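Local coordinates for beta-galactosidase (Bacteroides thetaiotaomicron, PDB 5MUJ), which binds the chain B glycan of rhamnogalacturonan II, a complex plant pectin, and probably hydrolyses an arabinofuranosidic linkage in it, at residues A[31-34]-A[35-39]; A[214-218]-A[219-223]. All coordinates share one frame; numbering follows the deposited sequence.

Contact 1. Residues A[31-34]-A[35-39]; sequences QERM and EQIYE
Residues 31-34 and 35-39 form one unbroken run of alpha helix, in which four carbonyls of Gln31, Glu32, Arg33 and Met34 receive the amide N-H groups of Glu35, Gln36, Ile37 and Tyr38. The i to i+4 pattern is regular: Glu35 N lies 2.9 Å from Gln31 O, while Gln36 N, 3.1 Å from Glu32 O, makes the longest of the four bonds. This helix, 31-41, precedes the first strand of a five-bladed beta-propeller, and its packing face rests on the blade that contains strands 282-290 and 299-306. Met34, present as selenomethionine, and Ile37 make up the buried side. Their side chains meet loosely, SE of Met34 standing 4.5 Å from CD1 of Ile37. Both also touch Phe303 and Ala305, and Ile37 reaches Val282 and Val284 as well. Ile37 CG1, set beside its own backbone N, passes 3.5 Å from Arg33 O. Tyr38, one position further on, stacks its ring with Trp315.

The more exposed side is polar. Glu35 runs back along the helix, its CG 3.3 Å from Gln31 O, and Gln36 likewise brings its own CG 3.4 Å from Glu32 O; in both, a methylene lies in van der Waals contact against a carbonyl oxygen. Gln36 NE2 comes 4.1 Å from Glu32 CG, with the carboxylate and amide planes 55° apart. Arg33 starts with CG anti to N and bends at chi2, a course that takes it past Gln36 at about a right angle, guanidinium and amide planes 75° apart. Gln36 OE1 approaches Arg33 CD most closely, at 3.7 Å, with Arg33 NH1 only slightly further from that oxygen at 3.9 Å.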
loop_
_atom_site.group_PDB
_atom_site.type_symbol
_atom_site.label_atom_id
_atom_site.label_comp_id
_atom_site.label_asym_id
_atom_site.label_seq_id
_atom_site.Cartn_x
_atom_site.Cartn_y
_atom_site.Cartn_z
ATOM N N GLN A 31 -1.978 18.173 19.566
ATOM C CA GLN A 31 -2.742 18.744 18.448
ATOM C C GLN A 31 -1.878 19.677 17.610
ATOM O O GLN A 31 -1.899 19.601 16.385
ATOM C CB GLN A 31 -4.016 19.451 18.903
ATOM C CG GLN A 31 -5.182 18.475 19.057
ATOM C CD GLN A 31 -6.491 19.136 19.451
ATOM O OE1 GLN A 31 -6.569 20.354 19.628
ATOM N NE2 GLN A 31 -7.535 18.323 19.588
ATOM N N GLU A 32 -1.097 20.512 18.282
ATOM C CA GLU A 32 -0.132 21.393 17.623
ATOM C C GLU A 32 0.844 20.659 16.694
ATOM O O GLU A 32 1.063 21.104 15.575
ATOM C CB GLU A 32 0.661 22.189 18.655
ATOM C CG GLU A 32 1.451 23.354 18.063
ATOM C CD GLU A 32 2.180 24.173 19.112
ATOM O OE1 GLU A 32 2.325 23.705 20.265
ATOM O OE2 GLU A 32 2.611 25.295 18.772
ATOM N N ARG A 33 1.431 19.556 17.159
ATOM C CA ARG A 33 2.372 18.781 16.342
ATOM C C ARG A 33 1.609 18.103 15.199
ATOM O O ARG A 33 2.109 18.083 14.064
ATOM C CB ARG A 33 3.178 17.794 17.206
ATOM C CG ARG A 33 4.134 16.828 16.496
ATOM C CD ARG A 33 5.292 17.534 15.793
ATOM N NE ARG A 33 6.449 16.659 15.502
ATOM C CZ ARG A 33 7.357 16.844 14.526
ATOM N NH1 ARG A 33 7.276 17.876 13.690
ATOM N NH2 ARG A 33 8.362 15.978 14.368
HETATM N N MSE A 34 0.386 17.616 15.458
HETATM C CA MSE A 34 -0.457 17.027 14.384
HETATM C C MSE A 34 -0.751 18.041 13.279
HETATM O O MSE A 34 -0.682 17.724 12.069
HETATM C CB MSE A 34 -1.740 16.436 14.946
HETATM C CG MSE A 34 -1.514 15.222 15.856
HETATM SE SE MSE A 34 -0.674 13.720 14.916
HETATM C CE MSE A 34 -2.206 13.356 13.752
ATOM N N GLU A 35 -1.030 19.270 13.684
ATOM C CA GLU A 35 -1.242 20.366 12.706
ATOM C C GLU A 35 -0.001 20.714 11.871
ATOM O O GLU A 35 -0.122 20.960 10.660
ATOM C CB GLU A 35 -1.846 21.577 13.426
ATOM C CG GLU A 35 -3.273 21.273 13.877
ATOM C CD GLU A 35 -3.852 22.260 14.864
ATOM O OE1 GLU A 35 -3.237 23.300 15.097
ATOM O OE2 GLU A 35 -4.946 21.985 15.410
ATOM N N GLN A 36 1.177 20.698 12.494
ATOM C CA GLN A 36 2.439 20.896 11.766
ATOM C C GLN A 36 2.684 19.779 10.740
ATOM O O GLN A 36 3.147 20.050 9.644
ATOM C CB GLN A 36 3.624 20.967 12.720
ATOM C CG GLN A 36 3.637 22.200 13.615
ATOM C CD GLN A 36 4.648 22.113 14.748
ATOM O OE1 GLN A 36 5.382 21.130 14.877
ATOM N NE2 GLN A 36 4.687 23.152 15.583
ATOM N N ILE A 37 2.424 18.530 11.121
ATOM C CA ILE A 37 2.570 17.372 10.204
ATOM C C ILE A 37 1.621 17.520 9.012
ATOM O O ILE A 37 2.042 17.357 7.867
ATOM C CB ILE A 37 2.335 16.017 10.922
ATOM C CG1 ILE A 37 3.492 15.773 11.890
ATOM C CG2 ILE A 37 2.245 14.874 9.906
ATOM C CD1 ILE A 37 3.210 14.706 12.931
ATOM N N TYR A 38 0.363 17.886 9.271
ATOM C CA TYR A 38 -0.590 18.152 8.180
ATOM C C TYR A 38 -0.040 19.191 7.166
ATOM O O TYR A 38 -0.079 18.968 5.968
ATOM C CB TYR A 38 -1.979 18.576 8.725
ATOM C CG TYR A 38 -2.945 19.034 7.642
ATOM C CD1 TYR A 38 -3.694 18.138 6.904
ATOM C CD2 TYR A 38 -3.107 20.389 7.373
ATOM C CE1 TYR A 38 -4.572 18.572 5.909
ATOM C CE2 TYR A 38 -3.976 20.825 6.396
ATOM C CZ TYR A 38 -4.698 19.936 5.665
ATOM O OH TYR A 38 -5.556 20.345 4.691
ATOM N N GLU A 39 0.457 20.313 7.664
ATOM C CA GLU A 39 0.949 21.378 6.796
ATOM C C GLU A 39 2.151 20.863 6.009
ATOM O O GLU A 39 2.301 21.182 4.844
ATOM C CB GLU A 39 1.316 22.575 7.642
ATOM C CG GLU A 39 0.151 23.296 8.285
ATOM C CD GLU A 39 -1.008 23.687 7.366
ATOM O OE1 GLU A 39 -0.808 23.974 6.161
ATOM O OE2 GLU A 39 -2.146 23.776 7.867
#

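Contact 2. Residues A[214-218]-A[219-223]; sequences KDKTL and GAPFV
A type I beta turn runs from Lys216 to Gly219 and is closed by Gly219 N-H on Lys216 O, at 3.0 Å with an N-H...O angle of 160°. The donor stands 68° out of the carbonyl plane, so the bond is straight at hydrogen but does not follow a lone pair. Gly219 carries positive phi (83°), a conformation that suits glycine. One water ties the turn to the outgoing chain: it accepts from Leu218 N and donates to Ala220 O, both at 2.8 Å. Ala220 N, by contrast, is buried without a partner. The turn lies in the loop joining antiparallel strands 204-212 and 222-231, neighbours in one blade of the beta-propeller; Asp213 OD2, near the start of that loop, accepts from Thr217 N. Lys216 stretches out fully beyond CG and crosses Pro221 obliquely, its CE 4.0 Å from both CB and CD of the proline, so methylene covers ring while the ammonium passes further on. Leu218 rests on Ile244 and Leu246 of strand 238-247, which Val223 also touches, and there Leu218 CD1 lies 4.3 Å from Val223 CG1.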
loop_
_atom_site.group_PDB
_atom_site.type_symbol
_atom_site.label_atom_id
_atom_site.label_comp_id
_atom_site.label_asym_id
_atom_site.label_seq_id
_atom_site.Cartn_x
_atom_site.Cartn_y
_atom_site.Cartn_z
ATOM N N LYS A 214 16.385 -0.044 12.715
ATOM C CA LYS A 214 17.729 -0.078 13.300
ATOM C C LYS A 214 17.692 -0.077 14.833
ATOM O O LYS A 214 18.464 -0.784 15.498
ATOM C CB LYS A 214 18.556 1.123 12.821
ATOM N N ASP A 215 16.762 0.694 15.378
ATOM C CA ASP A 215 16.646 0.844 16.820
ATOM C C ASP A 215 15.983 -0.341 17.553
ATOM O O ASP A 215 15.972 -0.345 18.776
ATOM C CB ASP A 215 15.964 2.182 17.132
ATOM C CG ASP A 215 16.798 3.369 16.666
ATOM O OD1 ASP A 215 18.003 3.398 16.963
ATOM O OD2 ASP A 215 16.265 4.258 15.970
ATOM N N LYS A 216 15.465 -1.341 16.834
ATOM C CA LYS A 216 14.790 -2.510 17.441
ATOM C C LYS A 216 13.779 -2.093 18.520
ATOM O O LYS A 216 13.713 -2.666 19.638
ATOM C CB LYS A 216 15.834 -3.507 17.961
ATOM C CG LYS A 216 16.740 -4.030 16.858
ATOM C CD LYS A 216 17.596 -5.205 17.301
ATOM C CE LYS A 216 18.462 -5.708 16.156
ATOM N NZ LYS A 216 19.283 -6.882 16.543
ATOM N N THR A 217 12.986 -1.096 18.147
ATOM C CA THR A 217 11.942 -0.476 18.981
ATOM C C THR A 217 10.969 -1.478 19.588
ATOM O O THR A 217 10.437 -1.199 20.673
ATOM C CB THR A 217 11.098 0.525 18.149
ATOM O OG1 THR A 217 11.960 1.474 17.494
ATOM C CG2 THR A 217 10.085 1.270 19.002
ATOM N N LEU A 218 10.702 -2.584 18.860
ATOM C CA LEU A 218 9.793 -3.663 19.274
ATOM C C LEU A 218 10.499 -5.034 19.452
ATOM O O LEU A 218 9.852 -6.088 19.467
ATOM C CB LEU A 218 8.652 -3.782 18.264
ATOM C CG LEU A 218 7.871 -2.480 18.045
ATOM C CD1 LEU A 218 6.844 -2.607 16.937
ATOM C CD2 LEU A 218 7.196 -2.070 19.336
ATOM N N GLY A 219 11.817 -4.982 19.624
ATOM C CA GLY A 219 12.655 -6.136 19.910
ATOM C C GLY A 219 13.074 -6.951 18.704
ATOM O O GLY A 219 13.560 -8.069 18.858
ATOM N N ALA A 220 12.912 -6.392 17.504
ATOM C CA ALA A 220 13.280 -7.089 16.281
ATOM C C ALA A 220 13.701 -6.062 15.234
ATOM O O ALA A 220 13.143 -4.941 15.206
ATOM C CB ALA A 220 12.112 -7.869 15.764
ATOM N N PRO A 221 14.656 -6.431 14.360
ATOM C CA PRO A 221 15.057 -5.505 13.305
ATOM C C PRO A 221 14.034 -5.357 12.178
ATOM O O PRO A 221 14.068 -4.322 11.485
ATOM C CB PRO A 221 16.350 -6.133 12.771
ATOM C CG PRO A 221 16.166 -7.586 12.978
ATOM C CD PRO A 221 15.476 -7.655 14.320
ATOM N N PHE A 222 13.152 -6.352 11.979
ATOM C CA PHE A 222 12.195 -6.295 10.856
ATOM C C PHE A 222 10.774 -6.191 11.383
ATOM O O PHE A 222 10.310 -7.052 12.129
ATOM C CB PHE A 222 12.390 -7.477 9.887
ATOM C CG PHE A 222 13.773 -7.521 9.286
ATOM C CD1 PHE A 222 14.229 -6.477 8.465
ATOM C CD2 PHE A 222 14.623 -8.579 9.544
ATOM C CE1 PHE A 222 15.509 -6.506 7.933
ATOM C CE2 PHE A 222 15.888 -8.616 9.008
ATOM C CZ PHE A 222 16.337 -7.589 8.202
ATOM N N VAL A 223 10.113 -5.110 10.993
ATOM C CA VAL A 223 8.781 -4.790 11.461
ATOM C C VAL A 223 7.807 -4.704 10.326
ATOM O O VAL A 223 7.969 -3.843 9.493
ATOM C CB VAL A 223 8.773 -3.439 12.234
ATOM C CG1 VAL A 223 7.363 -3.062 12.683
ATOM C CG2 VAL A 223 9.748 -3.459 13.415
HETATM O O HOH W 1 11.460 -2.969 16.148
#

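Overall arrangement
Contact 1 comes first along the chain, on helix 31-41 before the opening strand of the propeller, and contact 2 follows in the loop between strands 204-212 and 222-231. Their centres are 26 Å apart and their nearest atoms about 14 Å, without touching. Each nevertheless involves the blade of strands 270-279, 282-290, 299-306 and 313-314: the helix lies on its two middle strands, and Leu218 of contact 2 touches Val310, in the link between 299-306 and 313-314. Contact 2 itself belongs to the preceding blade. One contact thus attaches the N-terminal helix to the propeller, whereas the other turns the chain between two adjacent strands.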